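Local coordinates for RegF protein (Neisseria gonorrhoeae, PDB 4HOJ), which binds glutathione and calcium ions and is probably a stringent starvation protein A homologue of the glutathione S-transferase superfamily, at residues Ser15-Phe20 / Glu102-Val107; Leu22-Met27 / Phe185-Phe190. All coordinates share one frame; numbering follows the deposited sequence.

Contact 1 (Ser15-Phe20 / Glu102-Val107); sequences SHRCRF and ELFNHV
At the interface between the thioredoxin-like N-terminal domain and the all-helical C-terminal domain of this glutathione transferase fold, Arg17 of helix 13-25 reaches Phe104 at the start of helix 104-111. The backbones are far apart, 12.1 Å between Arg17 CA and Phe104 CA, so the two side chains span the gap from opposite directions. Arg17 does it with a chain extended from CG to NE (chi2 174°, chi3 164°), which carries the guanidinium well out from its helix. Arg17 NH2 leads, placed over the middle of the Phe104 ring and 3.3 Å from Phe104 CD1. Arg17 CZ lies 4.2 Å from the ring centroid and almost on the ring normal, a cation-pi contact over the face. The guanidinium does not lie flat there: its plane is 55° from the ring plane, and it presents an edge to the aromatic face. Other bonds fix the group in this pose, with NE held by Ala155 O, NH1 by Ser65 OG and NH2 in a salt bridge with Glu100. Ser65 and Glu100 also line the glutathione pocket. The buried arginine charge is probably balanced chiefly by Glu100, while the Phe104 pi cloud may add stabilisation from one side, beside the bound glutathione.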
loop_
_atom_site.group_PDB
_atom_site.type_symbol
_atom_site.label_atom_id
_atom_site.label_comp_id
_atom_site.label_asym_id
_atom_site.label_seq_id
_atom_site.Cartn_x
_atom_site.Cartn_y
_atom_site.Cartn_z
ATOM N N SER A 15 -14.425 2.253 -6.200
ATOM C CA SER A 15 -15.658 1.859 -5.491
ATOM C C SER A 15 -16.176 0.483 -5.963
ATOM O O SER A 15 -16.702 -0.303 -5.170
ATOM C CB SER A 15 -16.786 2.917 -5.742
ATOM O OG SER A 15 -16.392 4.203 -5.198
ATOM N N HIS A 16 -16.023 0.244 -7.257
ATOM C CA HIS A 16 -16.438 -1.008 -7.860
ATOM C C HIS A 16 -15.708 -2.187 -7.173
ATOM O O HIS A 16 -16.315 -3.224 -6.864
ATOM C CB HIS A 16 -16.151 -0.907 -9.349
ATOM C CG HIS A 16 -16.722 -2.013 -10.167
ATOM N ND1 HIS A 16 -16.520 -2.047 -11.522
ATOM C CD2 HIS A 16 -17.409 -3.150 -9.833
ATOM C CE1 HIS A 16 -17.114 -3.130 -12.018
ATOM N NE2 HIS A 16 -17.653 -3.826 -11.013
ATOM N N ARG A 17 -14.418 -2.003 -6.835
ATOM C CA ARG A 17 -13.679 -3.086 -6.170
ATOM C C ARG A 17 -14.370 -3.428 -4.866
ATOM O O ARG A 17 -14.544 -4.616 -4.529
ATOM C CB ARG A 17 -12.230 -2.677 -5.794
ATOM C CG ARG A 17 -11.325 -2.342 -6.914
ATOM C CD ARG A 17 -10.004 -1.829 -6.324
ATOM N NE ARG A 17 -8.923 -1.821 -7.315
ATOM C CZ ARG A 17 -7.751 -1.224 -7.072
ATOM N NH1 ARG A 17 -7.570 -0.434 -5.994
ATOM N NH2 ARG A 17 -6.810 -1.378 -7.983
ATOM N N CYS A 18 -14.746 -2.395 -4.096
ATOM C CA CYS A 18 -15.336 -2.631 -2.768
ATOM C C CYS A 18 -16.734 -3.219 -2.885
ATOM O O CYS A 18 -17.091 -4.132 -2.133
ATOM C CB CYS A 18 -15.374 -1.325 -1.984
ATOM S SG CYS A 18 -13.746 -0.574 -1.740
ATOM N N ARG A 19 -17.537 -2.785 -3.856
ATOM C CA ARG A 19 -18.840 -3.386 -4.112
ATOM C C ARG A 19 -18.686 -4.854 -4.453
ATOM O O ARG A 19 -19.447 -5.689 -3.952
ATOM C CB ARG A 19 -19.595 -2.575 -5.198
ATOM C CG ARG A 19 -20.096 -1.226 -4.666
ATOM C CD ARG A 19 -20.862 -0.492 -5.767
ATOM N NE ARG A 19 -20.044 0.442 -6.542
ATOM C CZ ARG A 19 -19.695 0.304 -7.829
ATOM N NH1 ARG A 19 -19.140 1.350 -8.486
ATOM N NH2 ARG A 19 -19.939 -0.804 -8.481
ATOM N N PHE A 20 -17.674 -5.174 -5.262
ATOM C CA PHE A 20 -17.442 -6.568 -5.629
ATOM C C PHE A 20 -17.152 -7.420 -4.369
ATOM O O PHE A 20 -17.758 -8.477 -4.163
ATOM C CB PHE A 20 -16.318 -6.564 -6.654
ATOM C CG PHE A 20 -16.052 -7.894 -7.333
ATOM C CD1 PHE A 20 -16.855 -9.014 -7.182
ATOM C CD2 PHE A 20 -14.921 -7.972 -8.163
ATOM C CE1 PHE A 20 -16.537 -10.209 -7.876
ATOM C CE2 PHE A 20 -14.595 -9.125 -8.848
ATOM C CZ PHE A 20 -15.396 -10.274 -8.694
ATOM N N GLU A 102 1.575 0.798 -11.248
ATOM C CA GLU A 102 1.881 0.649 -12.690
ATOM C C GLU A 102 0.649 0.566 -13.575
ATOM O O GLU A 102 0.774 0.691 -14.812
ATOM C CB GLU A 102 2.728 -0.612 -12.908
ATOM C CG GLU A 102 4.014 -0.602 -12.112
ATOM C CD GLU A 102 4.724 -1.935 -12.117
ATOM O OE1 GLU A 102 4.394 -2.798 -12.945
ATOM O OE2 GLU A 102 5.597 -2.121 -11.240
ATOM N N LEU A 103 -0.521 0.326 -13.010
ATOM C CA LEU A 103 -1.781 0.279 -13.798
ATOM C C LEU A 103 -2.771 1.304 -13.304
ATOM O O LEU A 103 -3.295 2.103 -14.085
ATOM C CB LEU A 103 -2.408 -1.109 -13.733
ATOM C CG LEU A 103 -1.677 -2.236 -14.456
ATOM C CD1 LEU A 103 -2.392 -3.545 -14.141
ATOM C CD2 LEU A 103 -1.635 -1.998 -15.990
ATOM N N PHE A 104 -3.031 1.314 -12.006
ATOM C CA PHE A 104 -4.118 2.147 -11.481
ATOM C C PHE A 104 -3.734 3.605 -11.364
ATOM O O PHE A 104 -4.612 4.465 -11.252
ATOM C CB PHE A 104 -4.769 1.528 -10.223
ATOM C CG PHE A 104 -5.640 0.359 -10.578
ATOM C CD1 PHE A 104 -5.094 -0.922 -10.725
ATOM C CD2 PHE A 104 -6.995 0.531 -10.871
ATOM C CE1 PHE A 104 -5.853 -1.974 -11.113
ATOM C CE2 PHE A 104 -7.816 -0.541 -11.232
ATOM C CZ PHE A 104 -7.223 -1.812 -11.366
ATOM N N ASN A 105 -2.440 3.894 -11.399
ATOM C CA ASN A 105 -2.026 5.308 -11.533
ATOM C C ASN A 105 -2.536 5.857 -12.868
ATOM O O ASN A 105 -3.046 6.968 -12.948
ATOM C CB ASN A 105 -0.511 5.405 -11.433
ATOM C CG ASN A 105 0.198 4.566 -12.479
ATOM O OD1 ASN A 105 -0.182 3.426 -12.774
ATOM N ND2 ASN A 105 1.279 5.155 -13.083
ATOM N N HIS A 106 -2.455 5.049 -13.916
ATOM C CA HIS A 106 -2.978 5.464 -15.232
ATOM C C HIS A 106 -4.492 5.537 -15.237
ATOM O O HIS A 106 -5.062 6.445 -15.873
ATOM C CB HIS A 106 -2.489 4.505 -16.333
ATOM C CG HIS A 106 -0.990 4.432 -16.408
ATOM N ND1 HIS A 106 -0.214 5.500 -16.810
ATOM C CD2 HIS A 106 -0.140 3.411 -16.127
ATOM C CE1 HIS A 106 1.062 5.149 -16.726
ATOM N NE2 HIS A 106 1.137 3.889 -16.328
ATOM N N VAL A 107 -5.144 4.609 -14.524
ATOM C CA VAL A 107 -6.610 4.663 -14.375
ATOM C C VAL A 107 -7.009 5.999 -13.748
ATOM O O VAL A 107 -7.959 6.624 -14.198
ATOM C CB VAL A 107 -7.081 3.480 -13.515
ATOM C CG1 VAL A 107 -8.586 3.676 -13.084
ATOM C CG2 VAL A 107 -6.857 2.193 -14.291
#

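Contact 2 (Leu22-Met27 / Phe185-Phe190); sequences LYEKGM and FQREAF
Glu24 and Arg187 meet in a side-on, two-pronged salt bridge. Arg187 NE donates to Glu24 OE2 at 2.9 Å and Arg187 NH2 to Glu24 OE1 at 2.9 Å, both nearly straight. Seen from the arginine, the acceptors lie in the guanidinium plane. The carboxylate is turned 35° from that plane, which leaves both donors out of its own plane: OE1 is met on the syn side but tilted, OE2 from above. Both chains bend on the way: Glu24 at chi2 (-77°), Arg187 at chi3 (63°). Ala189 CB packs against the carboxylate, 3.4 Å from Glu24 OE2, and lies 3.8 Å from Tyr23 CB, where the backbones come close, 5.0 Å between Tyr23 CA and Ala189 CA. A water donates to Glu24 OE2 and accepts from Ala189 N, the latter at 3.0 Å, linking the carboxylate to the first turn of helix 188-193, whose N-cap position Arg187 occupies. Farther out, Phe149 makes a cation-pi contact with Arg187 and also touches Glu24, while Tyr23 packs edge-to-face on Phe29. The contact clips the end of helix 13-25 to the C-terminal domain. With OE2 taking both an arginine N-H and a water, and a helix start close by, Glu24 probably stays ionised.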
loop_
_atom_site.group_PDB
_atom_site.type_symbol
_atom_site.label_atom_id
_atom_site.label_comp_id
_atom_site.label_asym_id
_atom_site.label_seq_id
_atom_site.Cartn_x
_atom_site.Cartn_y
_atom_site.Cartn_z
ATOM N N LEU A 22 -17.997 -6.770 -1.264
ATOM C CA LEU A 22 -19.165 -6.836 -0.394
ATOM C C LEU A 22 -20.148 -7.868 -0.868
ATOM O O LEU A 22 -20.667 -8.644 -0.065
ATOM C CB LEU A 22 -19.791 -5.444 -0.228
ATOM C CG LEU A 22 -18.952 -4.513 0.651
ATOM C CD1 LEU A 22 -19.376 -3.070 0.395
ATOM C CD2 LEU A 22 -19.110 -4.880 2.110
ATOM N N TYR A 23 -20.393 -7.933 -2.178
ATOM C CA TYR A 23 -21.291 -8.957 -2.686
ATOM C C TYR A 23 -20.706 -10.358 -2.659
ATOM O O TYR A 23 -21.454 -11.321 -2.467
ATOM C CB TYR A 23 -21.798 -8.565 -4.071
ATOM C CG TYR A 23 -22.891 -7.506 -4.027
ATOM C CD1 TYR A 23 -24.157 -7.857 -3.600
ATOM C CD2 TYR A 23 -22.650 -6.188 -4.376
ATOM C CE1 TYR A 23 -25.158 -6.922 -3.553
ATOM C CE2 TYR A 23 -23.658 -5.228 -4.332
ATOM C CZ TYR A 23 -24.902 -5.624 -3.904
ATOM O OH TYR A 23 -25.964 -4.743 -3.829
ATOM N N GLU A 24 -19.373 -10.478 -2.743
ATOM C CA GLU A 24 -18.787 -11.819 -2.588
ATOM C C GLU A 24 -18.983 -12.323 -1.159
ATOM O O GLU A 24 -19.175 -13.510 -0.972
ATOM C CB GLU A 24 -17.255 -11.816 -2.913
ATOM C CG GLU A 24 -16.894 -11.714 -4.402
ATOM C CD GLU A 24 -17.077 -13.031 -5.136
ATOM O OE1 GLU A 24 -16.962 -14.107 -4.478
ATOM O OE2 GLU A 24 -17.332 -13.031 -6.338
ATOM N N LYS A 25 -18.901 -11.450 -0.148
ATOM C CA LYS A 25 -19.091 -11.871 1.245
ATOM C C LYS A 25 -20.539 -12.084 1.596
ATOM O O LYS A 25 -20.841 -12.856 2.506
ATOM C CB LYS A 25 -18.468 -10.829 2.181
ATOM C CG LYS A 25 -16.962 -10.657 2.010
ATOM C CD LYS A 25 -16.215 -11.919 2.461
ATOM C CE LYS A 25 -14.699 -11.604 2.558
ATOM N NZ LYS A 25 -13.924 -12.670 3.291
ATOM N N GLY A 26 -21.441 -11.372 0.925
ATOM C CA GLY A 26 -22.853 -11.650 1.121
ATOM C C GLY A 26 -23.487 -11.164 2.414
ATOM O O GLY A 26 -24.598 -11.586 2.714
ATOM N N MET A 27 -22.826 -10.289 3.165
ATOM C CA MET A 27 -23.366 -9.815 4.452
ATOM C C MET A 27 -24.207 -8.557 4.270
ATOM O O MET A 27 -24.333 -8.052 3.153
ATOM C CB MET A 27 -22.224 -9.532 5.437
ATOM C CG MET A 27 -21.449 -10.785 5.807
ATOM S SD MET A 27 -22.385 -12.038 6.734
ATOM C CE MET A 27 -23.134 -13.047 5.459
ATOM N N PHE A 185 -16.124 -11.935 -14.892
ATOM C CA PHE A 185 -17.355 -11.164 -15.072
ATOM C C PHE A 185 -18.593 -12.064 -15.013
ATOM O O PHE A 185 -19.702 -11.532 -14.802
ATOM C CB PHE A 185 -17.394 -10.458 -16.415
ATOM C CG PHE A 185 -16.217 -9.535 -16.682
ATOM C CD1 PHE A 185 -15.518 -8.871 -15.644
ATOM C CD2 PHE A 185 -15.848 -9.306 -18.013
ATOM C CE1 PHE A 185 -14.455 -7.998 -15.998
ATOM C CE2 PHE A 185 -14.800 -8.468 -18.329
ATOM C CZ PHE A 185 -14.103 -7.816 -17.294
ATOM N N GLN A 186 -18.404 -13.382 -15.141
ATOM C CA GLN A 186 -19.516 -14.297 -14.988
ATOM C C GLN A 186 -19.831 -14.586 -13.532
ATOM O O GLN A 186 -20.806 -15.257 -13.236
ATOM C CB GLN A 186 -19.220 -15.580 -15.753
ATOM C CG GLN A 186 -19.262 -15.290 -17.252
ATOM C CD GLN A 186 -18.709 -16.393 -18.145
ATOM O OE1 GLN A 186 -18.167 -17.409 -17.674
ATOM N NE2 GLN A 186 -18.843 -16.190 -19.463
ATOM N N ARG A 187 -19.001 -14.121 -12.599
ATOM C CA ARG A 187 -19.276 -14.456 -11.209
ATOM C C ARG A 187 -20.544 -13.706 -10.749
ATOM O O ARG A 187 -20.722 -12.514 -11.008
ATOM C CB ARG A 187 -18.118 -14.070 -10.295
ATOM C CG ARG A 187 -16.825 -14.841 -10.570
ATOM C CD ARG A 187 -15.693 -14.452 -9.610
ATOM N NE ARG A 187 -15.995 -14.768 -8.197
ATOM C CZ ARG A 187 -15.677 -15.925 -7.640
ATOM N NH1 ARG A 187 -15.110 -16.873 -8.359
ATOM N NH2 ARG A 187 -15.984 -16.135 -6.377
ATOM N N GLU A 188 -21.416 -14.411 -10.051
ATOM C CA GLU A 188 -22.658 -13.853 -9.573
ATOM C C GLU A 188 -22.442 -12.527 -8.843
ATOM O O GLU A 188 -23.166 -11.569 -9.058
ATOM C CB GLU A 188 -23.324 -14.880 -8.633
ATOM C CG GLU A 188 -24.636 -14.457 -8.088
ATOM C CD GLU A 188 -25.291 -15.554 -7.262
ATOM O OE1 GLU A 188 -24.796 -15.840 -6.152
ATOM O OE2 GLU A 188 -26.281 -16.147 -7.723
ATOM N N ALA A 189 -21.423 -12.451 -7.993
ATOM C CA ALA A 189 -21.228 -11.233 -7.181
ATOM C C ALA A 189 -20.661 -10.122 -8.017
ATOM O O ALA A 189 -20.859 -8.953 -7.698
ATOM C CB ALA A 189 -20.309 -11.501 -5.987
ATOM N N PHE A 190 -19.963 -10.472 -9.096
ATOM C CA PHE A 190 -19.494 -9.418 -9.972
ATOM C C PHE A 190 -20.700 -8.725 -10.605
ATOM O O PHE A 190 -20.771 -7.484 -10.621
ATOM C CB PHE A 190 -18.530 -9.959 -11.039
ATOM C CG PHE A 190 -18.032 -8.874 -11.941
ATOM C CD1 PHE A 190 -18.777 -8.525 -13.065
ATOM C CD2 PHE A 190 -16.869 -8.159 -11.639
ATOM C CE1 PHE A 190 -18.356 -7.450 -13.869
ATOM C CE2 PHE A 190 -16.448 -7.091 -12.433
ATOM C CZ PHE A 190 -17.201 -6.740 -13.565
HETATM O O HOH W 1 -19.606 -14.582 -6.935
#

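How the contacts relate
Helix 13-25 of the N-terminal domain serves both contacts, its first half in contact 1 and its last turn in contact 2, and each time the partner is a helix start in the C-terminal domain. Contact 1 lies near the centre of the chain, fully buried and beside glutathione; contact 2 is only partly buried and admits a water. Both use an arginine, but in contact 1 it comes from the shared helix and crosses a wide gap to an aromatic face, whereas in contact 2 it comes from the partner and meets a carboxylate over a close backbone approach. Phe20 and His16 join the two sites by packing against Phe190.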